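Local coordinates for protein leucyl-trna synthetase (Plasmodium knowlesi, PDB 5FOF) that probably hydrolyses wrongly charged tRNA(Leu), as the editing domain of the cytosolic leucyl-tRNA synthetase that joins leucine to its tRNA and is targeted by antimalarial benzoxaboroles, at residues A[104-109]-A[168-173]; A[75-80]-A[136-141]; A[123-128]-A[157-162]; A[152-157]-A[324-329]; A[44-49]-A[177-182]. One frame throughout, in Å; residues are numbered along the deposited sequence.

Overall arrangement
Contacts 1 and 2 build adjacent parts of the large mixed sheet, where strands 102-108 and 137-141 are neighbours; their centres lie about 9 Å apart. Contact 4 packs beside both, its centre about 12 Å from that of contact 2 and 13 Å from that of contact 1; V154 packs on the Y139 ring, while its backbone bonds to that of F109. Contact 3 lies inside the chain loop closed by contact 1 and shares M157 with contact 4. Contact 5 packs F46 on the I77/I140 face of contact 2, the other face from the Y139 ring. Strand 76-83 runs into a TLKPET sequence, probably the threonine-rich part of the editing pocket, as in relatives.

Contact 1: A[104-109]-A[168-173]; sequences YVTLGF and LLILMK
Y104 lays one ring face beneath the aliphatic chain of K173, whose CG stands 4.0 Å above the ring plane. The lysine is extended and points the same way as the ring, so its methylenes cover carbon while NZ makes a weak hydrogen bond to Y104 OH; the same lysine has a cation-pi contact with Y102. At the ring's edge, I170 CG2 comes within 4.0 Å of Y104 CD2. A long amphipathic side chain suits this partly exposed border. V105 and M172, turned to the other face of the sheet, run side by side, with V105 CG2 3.8 Å from M172 CG. In the antiparallel pairing of strands 102-108 and 170-175, V105 N donates to M172 O (3.0 Å) and L171 N to V105 O (2.7 Å). T106 adds a side-chain link: with OG1 trans to its own N (chi1 -175°), the hydroxyl donates to the main-chain O of L169 at 2.7 Å, which satisfies this buried threonine. L107 and L171 meet nearly at right angles, L107 CG 4.0 Å from L171 CD1. Strand 102-108 lies between strands 170-175 and 137-141, with Y104 against helix 143-151 and L107 and L169 against helix 128-134.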
# COMPACT_ATOMS: atom_id res chain seq x y z
N TYR A 104 -0.10 -6.61 10.40
CA TYR A 104 0.18 -6.20 11.78
C TYR A 104 -0.17 -4.73 11.96
O TYR A 104 0.11 -3.90 11.10
CB TYR A 104 1.66 -6.46 12.11
CG TYR A 104 1.97 -7.94 12.29
CD1 TYR A 104 2.04 -8.80 11.19
CD2 TYR A 104 2.15 -8.49 13.56
CE1 TYR A 104 2.28 -10.15 11.35
CE2 TYR A 104 2.41 -9.84 13.73
CZ TYR A 104 2.48 -10.67 12.62
OH TYR A 104 2.74 -12.02 12.79
N VAL A 105 -0.79 -4.42 13.09
CA VAL A 105 -1.32 -3.09 13.36
C VAL A 105 -0.51 -2.50 14.49
O VAL A 105 -0.40 -3.11 15.56
CB VAL A 105 -2.81 -3.16 13.71
CG1 VAL A 105 -3.38 -1.78 14.01
CG2 VAL A 105 -3.58 -3.80 12.56
N THR A 106 0.07 -1.33 14.25
CA THR A 106 0.98 -0.72 15.22
C THR A 106 0.74 0.78 15.27
O THR A 106 -0.15 1.29 14.60
CB THR A 106 2.47 -1.08 14.90
OG1 THR A 106 3.35 -0.57 15.92
CG2 THR A 106 2.92 -0.54 13.54
N LEU A 107 1.52 1.46 16.09
CA LEU A 107 1.48 2.91 16.17
C LEU A 107 2.81 3.45 15.67
O LEU A 107 3.86 2.90 15.97
CB LEU A 107 1.30 3.32 17.63
CG LEU A 107 -0.06 2.98 18.23
CD1 LEU A 107 -0.02 3.10 19.74
CD2 LEU A 107 -1.13 3.90 17.67
N GLY A 108 2.76 4.54 14.90
CA GLY A 108 3.96 5.20 14.41
C GLY A 108 3.78 6.69 14.21
O GLY A 108 2.74 7.26 14.55
N PHE A 109 4.80 7.30 13.61
CA PHE A 109 4.91 8.75 13.52
C PHE A 109 4.40 9.23 12.18
O PHE A 109 4.37 8.45 11.22
CB PHE A 109 6.36 9.15 13.71
CG PHE A 109 6.99 8.55 14.94
CD1 PHE A 109 6.56 8.90 16.20
CD2 PHE A 109 8.02 7.64 14.83
CE1 PHE A 109 7.15 8.37 17.33
CE2 PHE A 109 8.62 7.09 15.95
CZ PHE A 109 8.19 7.45 17.21
N LEU A 168 8.35 -4.45 19.57
CA LEU A 168 7.42 -3.51 18.94
C LEU A 168 6.06 -3.57 19.65
O LEU A 168 5.70 -4.61 20.20
CB LEU A 168 7.26 -3.87 17.47
CG LEU A 168 8.56 -3.97 16.66
CD1 LEU A 168 8.34 -4.78 15.40
CD2 LEU A 168 9.11 -2.59 16.34
N LEU A 169 5.32 -2.46 19.63
CA LEU A 169 3.94 -2.44 20.15
C LEU A 169 2.96 -2.83 19.05
O LEU A 169 2.76 -2.08 18.10
CB LEU A 169 3.59 -1.07 20.72
CG LEU A 169 2.17 -0.86 21.29
CD1 LEU A 169 1.67 -2.07 22.08
CD2 LEU A 169 2.12 0.38 22.18
N ILE A 170 2.36 -4.01 19.18
CA ILE A 170 1.43 -4.54 18.18
C ILE A 170 0.03 -4.51 18.76
O ILE A 170 -0.24 -5.21 19.72
CB ILE A 170 1.81 -5.99 17.79
CG1 ILE A 170 3.24 -6.04 17.23
CG2 ILE A 170 0.83 -6.58 16.79
CD1 ILE A 170 3.51 -5.07 16.09
N LEU A 171 -0.86 -3.70 18.18
CA LEU A 171 -2.22 -3.59 18.70
C LEU A 171 -3.05 -4.80 18.32
O LEU A 171 -3.87 -5.28 19.12
CB LEU A 171 -2.92 -2.32 18.23
CG LEU A 171 -2.27 -1.00 18.66
CD1 LEU A 171 -2.90 0.16 17.88
CD2 LEU A 171 -2.39 -0.75 20.15
N MET A 172 -2.85 -5.30 17.10
CA MET A 172 -3.49 -6.54 16.69
C MET A 172 -2.85 -7.16 15.47
O MET A 172 -2.07 -6.54 14.79
CB MET A 172 -5.00 -6.31 16.44
CG MET A 172 -5.45 -6.07 15.01
SD MET A 172 -7.23 -5.79 14.80
CE MET A 172 -7.91 -6.92 16.02
N LYS A 173 -3.23 -8.40 15.21
CA LYS A 173 -2.74 -9.21 14.10
C LYS A 173 -3.97 -9.76 13.39
O LYS A 173 -4.76 -10.47 14.01
CB LYS A 173 -1.90 -10.32 14.71
CG LYS A 173 -1.39 -11.41 13.79
CD LYS A 173 -0.52 -12.34 14.64
CE LYS A 173 0.00 -13.55 13.89
NZ LYS A 173 1.06 -14.21 14.70

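Contact 2: A[75-80]-A[136-141]; sequences KKIILL and ENVYIC
L80 and I78 pack round the Y139 ring at the tight end of this contact. Y139 sets CG opposite its carbonyl carbon (chi1 -69°), which places the ring between L80 and N137. L80 CD1 sits over one face, 4.2 Å from the ring centroid and 22° off the normal, while CB of N137 covers the opposite face. I78 approaches the edge, its CG2 3.7 Å from Y139 CD1. The polar tip is held as well: N137 ND2 donates to Y139 OH over 3.0 Å, nearly in the amide plane, and the hydroxyl probably bonds to F109 O as well. N137 ND2 has a second partner in N110 OD1, which fixes the turn of the amide.

The backbones are parallel strands within the mixed central sheet, strand 76-83 flanked on its other edge by antiparallel strand 33-40 and strand 137-141 by antiparallel strand 102-108. In the middle the ladder is short and straight: V138 N reaches K76 O at 2.6 Å (170° at the hydrogen), and I78 N reaches V138 O at 2.6 Å. On the other face I77, L79, V138 and I140 form an apolar surface, L79 CG lying 4.1 Å from I140 CB; branched apolar residues suit this face, on which F46 of helix 43-55 rests.

Toward K75 and E136 the packing gives way to solvent. K76 sets CB beside N137 OD1 (3.6 Å), and its extended chain carries the ammonium group away. K75 NZ is 4.2 Å from E136 OE2, beyond a salt bridge, and bonds instead to the carbonyls of C135 and I132.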
# COMPACT_ATOMS: atom_id res chain seq x y z
N LYS A 75 -6.78 9.04 16.31
CA LYS A 75 -5.65 8.67 15.49
C LYS A 75 -6.09 8.45 14.07
O LYS A 75 -7.20 7.99 13.81
CB LYS A 75 -5.01 7.42 16.06
CG LYS A 75 -4.56 7.61 17.50
CD LYS A 75 -3.42 6.70 17.87
CE LYS A 75 -3.01 6.92 19.32
NZ LYS A 75 -2.51 8.30 19.57
N LYS A 76 -5.21 8.79 13.13
CA LYS A 76 -5.43 8.43 11.75
C LYS A 76 -5.03 6.96 11.58
O LYS A 76 -4.02 6.53 12.12
CB LYS A 76 -4.64 9.33 10.82
CG LYS A 76 -4.99 10.80 10.99
CD LYS A 76 -4.55 11.61 9.79
CE LYS A 76 -5.04 13.04 9.83
NZ LYS A 76 -4.94 13.63 8.46
N ILE A 77 -5.85 6.20 10.87
CA ILE A 77 -5.64 4.77 10.70
C ILE A 77 -5.19 4.60 9.27
O ILE A 77 -5.96 4.89 8.34
CB ILE A 77 -6.94 4.00 10.97
CG1 ILE A 77 -7.43 4.37 12.37
CG2 ILE A 77 -6.71 2.50 10.80
CD1 ILE A 77 -8.64 3.61 12.85
N ILE A 78 -3.95 4.14 9.08
CA ILE A 78 -3.28 4.21 7.78
C ILE A 78 -2.69 2.87 7.38
O ILE A 78 -1.95 2.26 8.14
CB ILE A 78 -2.20 5.32 7.78
CG1 ILE A 78 -2.90 6.69 7.78
CG2 ILE A 78 -1.26 5.20 6.58
CD1 ILE A 78 -2.02 7.84 8.21
N LEU A 79 -3.03 2.40 6.18
CA LEU A 79 -2.29 1.30 5.57
C LEU A 79 -1.11 1.93 4.82
O LEU A 79 -1.29 2.85 4.02
CB LEU A 79 -3.16 0.51 4.60
CG LEU A 79 -4.36 -0.26 5.16
CD1 LEU A 79 -5.61 0.61 5.24
CD2 LEU A 79 -4.66 -1.48 4.31
N LEU A 80 0.10 1.45 5.11
CA LEU A 80 1.28 1.86 4.36
C LEU A 80 1.37 0.99 3.12
O LEU A 80 1.73 -0.19 3.20
CB LEU A 80 2.53 1.74 5.21
CG LEU A 80 2.57 2.64 6.44
CD1 LEU A 80 3.83 2.33 7.22
CD2 LEU A 80 2.55 4.12 6.06
N GLU A 136 0.44 9.70 16.40
CA GLU A 136 -0.88 10.13 15.94
C GLU A 136 -1.48 9.20 14.90
O GLU A 136 -2.63 9.38 14.53
CB GLU A 136 -0.84 11.59 15.42
CG GLU A 136 -0.92 12.67 16.53
CD GLU A 136 -2.32 12.84 17.17
OE1 GLU A 136 -3.16 13.58 16.59
OE2 GLU A 136 -2.57 12.26 18.27
N ASN A 137 -0.71 8.21 14.45
CA ASN A 137 -1.09 7.36 13.33
C ASN A 137 -1.07 5.90 13.72
O ASN A 137 -0.13 5.45 14.37
CB ASN A 137 -0.12 7.58 12.17
CG ASN A 137 -0.37 8.88 11.42
OD1 ASN A 137 -1.20 9.69 11.81
ND2 ASN A 137 0.36 9.07 10.32
N VAL A 138 -2.12 5.17 13.34
CA VAL A 138 -2.17 3.72 13.47
C VAL A 138 -1.79 3.18 12.11
O VAL A 138 -2.52 3.40 11.14
CB VAL A 138 -3.59 3.21 13.84
CG1 VAL A 138 -3.64 1.68 13.84
CG2 VAL A 138 -4.02 3.74 15.20
N TYR A 139 -0.66 2.49 12.03
CA TYR A 139 -0.22 1.93 10.76
C TYR A 139 -0.54 0.46 10.69
O TYR A 139 -0.46 -0.25 11.69
CB TYR A 139 1.27 2.15 10.51
CG TYR A 139 1.67 3.58 10.27
CD1 TYR A 139 1.01 4.36 9.33
CD2 TYR A 139 2.75 4.13 10.94
CE1 TYR A 139 1.37 5.68 9.11
CE2 TYR A 139 3.13 5.44 10.72
CZ TYR A 139 2.44 6.21 9.81
OH TYR A 139 2.81 7.51 9.60
N ILE A 140 -0.86 0.03 9.48
CA ILE A 140 -1.11 -1.36 9.15
C ILE A 140 -0.10 -1.75 8.06
O ILE A 140 -0.00 -1.07 7.02
CB ILE A 140 -2.55 -1.55 8.63
CG1 ILE A 140 -3.54 -0.95 9.63
CG2 ILE A 140 -2.86 -3.03 8.40
CD1 ILE A 140 -4.99 -1.23 9.34
N CYS A 141 0.63 -2.84 8.30
CA CYS A 141 1.65 -3.31 7.38
C CYS A 141 2.11 -4.71 7.70
O CYS A 141 1.89 -5.20 8.80
CB CYS A 141 2.87 -2.41 7.49
SG CYS A 141 3.52 -2.45 9.14

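Contact 3: A[123-128]-A[157-162]; sequences NNVMTR and MLSKGS
A two-stranded parallel sheet, separate from the large one, is formed where V125 and M126 run beside M157 and L158. Its ladder begins with M157 N donating to N124 O, approaching from well above the carbonyl plane. M126 then binds the partner strand twice: its N-H points almost straight at M157 O (2.8 Å), and its own O accepts from S159 N (2.9 Å). This alternation, one residue bonding to the neighbours on both sides of its counterpart, is the signature of parallel pairing.

The side chains add close contacts at both ends. V125 CG1 presses on S159 CB at 3.4 Å, a small residue being suited to such an approach. M157 bends at its last torsion, which brings CE to 3.7 Å from N123 CB; an unbranched, flexible chain suits this bend. S159 OG accepts from G161 N at 3.0 Å, an ST turn that closes the strand, and the positive phi of G161 favours glycine there.

L158 places CG trans to its backbone N (chi1 -176°), and its CD1 lies against the start of helix 128-134, 3.2 Å from R128 N. T127 occupies the N-cap position: its hydroxyl caps a backbone N-H of the first turn, while E130 OE1 accepts from T127 N in the manner of a capping box. T127 CG2 also meets S159 O (3.5 Å). Strand 125-126 leads through T127 into helix 128-134, whose I131 touches both M126 and L158, while F109, just past strand 102-108, packs on M126.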
# COMPACT_ATOMS: atom_id res chain seq x y z
N ASN A 123 16.59 4.77 16.53
CA ASN A 123 15.88 4.05 17.58
C ASN A 123 15.10 4.98 18.51
O ASN A 123 15.66 5.71 19.34
CB ASN A 123 16.87 3.21 18.40
CG ASN A 123 17.98 4.05 19.01
OD1 ASN A 123 18.70 4.75 18.30
ND2 ASN A 123 18.10 4.00 20.33
N ASN A 124 13.78 4.96 18.34
CA ASN A 124 12.90 5.76 19.16
C ASN A 124 12.27 4.86 20.24
O ASN A 124 11.07 4.56 20.21
CB ASN A 124 11.86 6.45 18.27
CG ASN A 124 12.51 7.25 17.17
OD1 ASN A 124 12.69 8.47 17.28
ND2 ASN A 124 12.90 6.57 16.10
N VAL A 125 13.11 4.46 21.19
CA VAL A 125 12.71 3.55 22.26
C VAL A 125 11.76 4.28 23.19
O VAL A 125 12.10 5.32 23.76
CB VAL A 125 13.93 2.99 23.04
CG1 VAL A 125 13.47 2.10 24.21
CG2 VAL A 125 14.85 2.22 22.10
N MET A 126 10.55 3.73 23.32
CA MET A 126 9.48 4.32 24.10
C MET A 126 8.75 3.27 24.93
O MET A 126 8.78 2.08 24.61
CB MET A 126 8.50 4.99 23.14
CG MET A 126 9.05 6.22 22.46
SD MET A 126 7.77 7.19 21.64
CE MET A 126 8.82 8.24 20.64
N THR A 127 8.11 3.70 26.02
CA THR A 127 7.21 2.83 26.79
C THR A 127 5.83 2.78 26.14
O THR A 127 5.48 3.66 25.36
CB THR A 127 7.03 3.33 28.22
OG1 THR A 127 6.58 4.69 28.17
CG2 THR A 127 8.33 3.22 29.00
N ARG A 128 5.06 1.76 26.48
CA ARG A 128 3.68 1.68 26.00
C ARG A 128 2.97 3.04 26.04
O ARG A 128 2.45 3.47 25.01
CB ARG A 128 2.87 0.64 26.79
CG ARG A 128 1.45 0.44 26.24
CD ARG A 128 0.73 -0.75 26.84
NE ARG A 128 -0.07 -1.45 25.83
CZ ARG A 128 -1.33 -1.15 25.48
NH1 ARG A 128 -2.00 -0.13 26.04
NH2 ARG A 128 -1.93 -1.88 24.54
N MET A 157 10.22 1.75 18.97
CA MET A 157 10.43 0.42 19.56
C MET A 157 9.92 0.45 21.00
O MET A 157 10.06 1.47 21.67
CB MET A 157 11.90 0.03 19.50
CG MET A 157 12.55 0.34 18.17
SD MET A 157 14.01 -0.67 17.86
CE MET A 157 14.93 0.51 16.88
N LEU A 158 9.32 -0.66 21.45
CA LEU A 158 8.74 -0.78 22.80
C LEU A 158 9.76 -1.26 23.84
O LEU A 158 10.56 -2.15 23.55
CB LEU A 158 7.54 -1.74 22.79
CG LEU A 158 6.69 -1.96 24.06
CD1 LEU A 158 6.04 -0.68 24.57
CD2 LEU A 158 5.60 -3.01 23.79
N SER A 159 9.70 -0.68 25.04
CA SER A 159 10.60 -1.06 26.14
C SER A 159 10.01 -0.74 27.52
O SER A 159 9.20 0.17 27.64
CB SER A 159 11.93 -0.32 25.96
OG SER A 159 12.90 -0.78 26.89
N LYS A 160 10.41 -1.52 28.53
CA LYS A 160 10.21 -1.18 29.96
C LYS A 160 11.56 -0.88 30.64
O LYS A 160 11.65 -0.88 31.88
CB LYS A 160 9.54 -2.34 30.73
CG LYS A 160 8.15 -2.74 30.29
CD LYS A 160 7.42 -3.58 31.35
CE LYS A 160 8.13 -4.89 31.69
NZ LYS A 160 8.34 -5.80 30.53
N GLY A 161 12.61 -0.68 29.84
CA GLY A 161 13.96 -0.48 30.37
C GLY A 161 14.55 -1.67 31.13
O GLY A 161 15.38 -1.48 32.02
N SER A 162 14.13 -2.89 30.77
CA SER A 162 14.63 -4.12 31.41
C SER A 162 14.84 -5.27 30.42
O SER A 162 14.75 -6.44 30.76
CB SER A 162 13.70 -4.51 32.57
OG SER A 162 12.35 -4.65 32.13

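Contact 4: A[152-157]-A[324-329]; sequences QGVIPM and EGFLYS
A side-chain amide, that of Q152, meets the end of strand 325-328: its OE1 accepts the backbone N-H of S329 at 3.0 Å, in the carbonyl plane and on a lone pair, with 169° at the hydrogen. Q152 comes just after helix 143-151, which ends in a Schellman motif with G153 as its C-prime residue, V154 N bonding to L149 O and G153 N to A150 O. The positive phi of G153 favours glycine and turns the chain so that Q152 and V154 can both face strand 325-328.

With CG on the side away from its carbonyl carbon (chi1 -68°) and the chain extended beyond, the glutamine spans the distance between backbones whose nearest CA atoms, Q152 and Y328, are 7.5 Å apart. Its NE2 donates to N148 O, so both ends of the amide are used and its turn is fixed. NE2 also lies 3.5 Å from Y328 CD2, the amide and ring planes 47° apart. The F326 ring also packs on Y139 of the central sheet. V154 CG2 makes a CH-pi contact over the face of the F326 ring, 3.9 Å from its centroid, and V154 CG1 is 3.7 Å from F326 CE2.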
# COMPACT_ATOMS: atom_id res chain seq x y z
N GLN A 152 14.07 2.95 10.11
CA GLN A 152 13.95 4.18 9.31
C GLN A 152 13.12 5.27 10.00
O GLN A 152 12.72 6.26 9.37
CB GLN A 152 13.44 3.84 7.91
CG GLN A 152 14.49 3.06 7.13
CD GLN A 152 13.95 2.42 5.87
OE1 GLN A 152 14.34 2.78 4.75
NE2 GLN A 152 13.06 1.45 6.03
N GLY A 153 12.86 5.09 11.30
CA GLY A 153 12.24 6.09 12.14
C GLY A 153 10.74 6.31 12.04
O GLY A 153 10.24 7.27 12.64
N VAL A 154 10.03 5.43 11.32
CA VAL A 154 8.57 5.59 11.10
C VAL A 154 7.75 5.10 12.29
O VAL A 154 6.66 5.63 12.53
CB VAL A 154 8.06 4.90 9.81
CG1 VAL A 154 6.56 5.11 9.60
CG2 VAL A 154 8.80 5.42 8.60
N ILE A 155 8.26 4.10 13.01
CA ILE A 155 7.62 3.59 14.23
C ILE A 155 8.63 3.50 15.36
O ILE A 155 9.82 3.27 15.12
CB ILE A 155 6.96 2.21 14.01
CG1 ILE A 155 7.98 1.09 13.78
CG2 ILE A 155 5.98 2.27 12.84
CD1 ILE A 155 7.37 -0.26 13.41
N PRO A 156 8.15 3.65 16.61
CA PRO A 156 9.02 3.47 17.78
C PRO A 156 9.24 2.01 18.11
O PRO A 156 8.53 1.14 17.60
CB PRO A 156 8.21 4.12 18.90
CG PRO A 156 6.79 3.85 18.53
CD PRO A 156 6.73 3.80 17.02
N MET A 157 10.22 1.75 18.97
CA MET A 157 10.43 0.42 19.56
C MET A 157 9.92 0.45 21.00
O MET A 157 10.06 1.47 21.67
CB MET A 157 11.90 0.03 19.50
CG MET A 157 12.55 0.34 18.17
SD MET A 157 14.01 -0.67 17.86
CE MET A 157 14.93 0.51 16.88
N GLU A 324 2.76 12.57 2.98
CA GLU A 324 1.82 11.58 2.48
C GLU A 324 2.50 10.23 2.28
O GLU A 324 1.90 9.30 1.75
CB GLU A 324 1.22 12.09 1.17
CG GLU A 324 0.30 13.28 1.35
CD GLU A 324 -0.83 13.00 2.33
OE1 GLU A 324 -1.32 11.85 2.38
OE2 GLU A 324 -1.23 13.92 3.08
N GLY A 325 3.75 10.11 2.72
CA GLY A 325 4.48 8.88 2.57
C GLY A 325 5.89 8.90 3.12
O GLY A 325 6.32 9.84 3.81
N PHE A 326 6.61 7.83 2.79
CA PHE A 326 7.97 7.61 3.26
C PHE A 326 8.77 6.95 2.16
O PHE A 326 8.22 6.22 1.33
CB PHE A 326 7.97 6.70 4.50
CG PHE A 326 7.14 7.20 5.63
CD1 PHE A 326 7.60 8.23 6.41
CD2 PHE A 326 5.89 6.67 5.89
CE1 PHE A 326 6.83 8.74 7.46
CE2 PHE A 326 5.11 7.15 6.93
CZ PHE A 326 5.58 8.20 7.72
N LEU A 327 10.07 7.21 2.18
CA LEU A 327 11.04 6.41 1.43
C LEU A 327 11.40 5.18 2.26
O LEU A 327 11.51 5.25 3.48
CB LEU A 327 12.29 7.24 1.11
CG LEU A 327 11.98 8.53 0.32
CD1 LEU A 327 13.26 9.26 -0.09
CD2 LEU A 327 11.10 8.27 -0.90
N TYR A 328 11.53 4.04 1.58
CA TYR A 328 11.68 2.75 2.26
C TYR A 328 12.64 1.86 1.50
O TYR A 328 12.43 1.60 0.31
CB TYR A 328 10.32 2.07 2.42
CG TYR A 328 10.37 0.67 2.98
CD1 TYR A 328 10.55 -0.43 2.15
CD2 TYR A 328 10.21 0.43 4.35
CE1 TYR A 328 10.60 -1.71 2.65
CE2 TYR A 328 10.25 -0.87 4.88
CZ TYR A 328 10.45 -1.94 4.01
OH TYR A 328 10.50 -3.23 4.47
N SER A 329 13.68 1.41 2.20
CA SER A 329 14.62 0.39 1.71
C SER A 329 14.57 -0.81 2.62
O SER A 329 14.30 -0.68 3.81
CB SER A 329 16.05 0.95 1.69
OG SER A 329 16.22 1.73 0.52

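Contact 5: A[44-49]-A[177-182]; sequences KEFYEI and EELVGL
I49 and L182 reach toward each other tip to tip, I49 CD1 lying 3.9 Å from L182 CG, where helix 43-55 meets the turn after helix 176-179. The isoleucine directs CG1 away from its carbonyl carbon (chi1 -70°), so the CD1 methyl crosses to the segment 177-182 and also comes within 3.4 Å of E178 O. Its other branch, CG2, slides past E178 CB at 4.0 Å. L182 takes an uncommon chi1 of -105°, off any staggered value, which spreads its two methyls along the helix: CD2 meets E45 CB at 3.8 Å, and CD1 meets F46 CD1 at 4.0 Å. F46, with CG trans to its backbone N, offers its ring edge to L182 CD1 and also to L179 CD2; F46 and L179 both pack on I140 of strand 137-141.

L179 and L182 are brought to one side by a type II turn closed by L182 N to L179 O, in which the positive phi of G181 suits glycine. E178 bends at chi2 (-63°), carrying its carboxylate back. No hydrogen bond crosses between the two segments, so their hold depends on apolar shape fitting, while the E178 carboxylate adds a salt bridge to R52 and a hydrogen bond to N53 of helix 43-55.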
# COMPACT_ATOMS: atom_id res chain seq x y z
N LYS A 44 -14.84 3.86 12.74
CA LYS A 44 -15.81 2.92 13.30
C LYS A 44 -15.86 1.64 12.50
O LYS A 44 -15.89 0.57 13.09
CB LYS A 44 -17.21 3.55 13.36
CG LYS A 44 -17.31 4.71 14.33
CD LYS A 44 -18.73 5.23 14.48
CE LYS A 44 -18.76 6.37 15.49
NZ LYS A 44 -20.13 6.77 15.92
N GLU A 45 -15.88 1.73 11.18
CA GLU A 45 -15.75 0.53 10.34
C GLU A 45 -14.45 -0.25 10.64
O GLU A 45 -14.47 -1.48 10.66
CB GLU A 45 -15.90 0.86 8.85
CG GLU A 45 -17.36 1.09 8.45
CD GLU A 45 -17.57 1.78 7.11
OE1 GLU A 45 -16.73 2.63 6.71
OE2 GLU A 45 -18.61 1.49 6.47
N PHE A 46 -13.36 0.45 10.94
CA PHE A 46 -12.14 -0.25 11.36
C PHE A 46 -12.28 -0.79 12.78
O PHE A 46 -11.84 -1.91 13.07
CB PHE A 46 -10.90 0.64 11.24
CG PHE A 46 -9.63 -0.07 11.64
CD1 PHE A 46 -9.02 -0.98 10.77
CD2 PHE A 46 -9.07 0.12 12.89
CE1 PHE A 46 -7.87 -1.66 11.13
CE2 PHE A 46 -7.91 -0.56 13.26
CZ PHE A 46 -7.31 -1.45 12.38
N TYR A 47 -12.88 0.00 13.66
CA TYR A 47 -13.10 -0.43 15.05
C TYR A 47 -13.99 -1.67 15.15
O TYR A 47 -13.74 -2.53 15.99
CB TYR A 47 -13.68 0.69 15.91
CG TYR A 47 -13.70 0.32 17.37
CD1 TYR A 47 -12.52 0.08 18.04
CD2 TYR A 47 -14.90 0.17 18.07
CE1 TYR A 47 -12.51 -0.28 19.39
CE2 TYR A 47 -14.89 -0.18 19.42
CZ TYR A 47 -13.70 -0.41 20.07
OH TYR A 47 -13.66 -0.78 21.39
N GLU A 48 -14.99 -1.77 14.29
CA GLU A 48 -15.80 -2.99 14.26
C GLU A 48 -14.89 -4.18 14.09
O GLU A 48 -14.90 -5.09 14.93
CB GLU A 48 -16.84 -2.97 13.15
CG GLU A 48 -17.78 -4.16 13.22
CD GLU A 48 -18.56 -4.37 11.94
OE1 GLU A 48 -19.00 -3.36 11.33
OE2 GLU A 48 -18.73 -5.55 11.54
N ILE A 49 -14.08 -4.14 13.02
CA ILE A 49 -13.12 -5.19 12.68
C ILE A 49 -12.22 -5.50 13.89
O ILE A 49 -11.95 -6.66 14.17
CB ILE A 49 -12.28 -4.82 11.42
CG1 ILE A 49 -13.16 -4.87 10.16
CG2 ILE A 49 -11.08 -5.75 11.20
CD1 ILE A 49 -12.67 -3.97 9.04
N GLU A 177 -8.09 -10.78 4.71
CA GLU A 177 -9.54 -11.06 4.68
C GLU A 177 -10.36 -10.03 5.40
O GLU A 177 -11.36 -9.56 4.90
CB GLU A 177 -9.83 -12.38 5.42
CG GLU A 177 -9.83 -13.63 4.58
CD GLU A 177 -10.11 -14.87 5.40
OE1 GLU A 177 -9.68 -14.94 6.58
OE2 GLU A 177 -10.77 -15.78 4.85
N GLU A 178 -9.94 -9.72 6.62
CA GLU A 178 -10.66 -8.84 7.52
C GLU A 178 -10.68 -7.40 7.01
O GLU A 178 -11.66 -6.69 7.20
CB GLU A 178 -10.05 -8.89 8.92
CG GLU A 178 -10.07 -10.27 9.59
CD GLU A 178 -11.48 -10.80 9.83
OE1 GLU A 178 -12.32 -10.04 10.37
OE2 GLU A 178 -11.74 -11.98 9.50
N LEU A 179 -9.61 -6.98 6.36
CA LEU A 179 -9.50 -5.64 5.79
C LEU A 179 -10.29 -5.47 4.50
O LEU A 179 -10.62 -4.35 4.13
CB LEU A 179 -8.03 -5.27 5.53
CG LEU A 179 -7.07 -5.42 6.69
CD1 LEU A 179 -5.66 -5.12 6.24
CD2 LEU A 179 -7.47 -4.50 7.82
N VAL A 180 -10.57 -6.55 3.78
CA VAL A 180 -11.20 -6.42 2.47
C VAL A 180 -12.56 -5.71 2.58
O VAL A 180 -13.33 -5.95 3.51
CB VAL A 180 -11.30 -7.78 1.75
CG1 VAL A 180 -12.23 -7.74 0.54
CG2 VAL A 180 -9.91 -8.19 1.29
N GLY A 181 -12.82 -4.83 1.63
CA GLY A 181 -14.02 -4.01 1.61
C GLY A 181 -13.96 -2.70 2.39
O GLY A 181 -14.87 -1.89 2.24
N LEU A 182 -12.92 -2.48 3.20
CA LEU A 182 -12.79 -1.22 3.92
C LEU A 182 -12.69 -0.07 2.95
O LEU A 182 -11.92 -0.13 1.99
CB LEU A 182 -11.56 -1.15 4.81
CG LEU A 182 -11.74 -1.30 6.32
CD1 LEU A 182 -10.43 -0.89 7.00
CD2 LEU A 182 -12.92 -0.49 6.86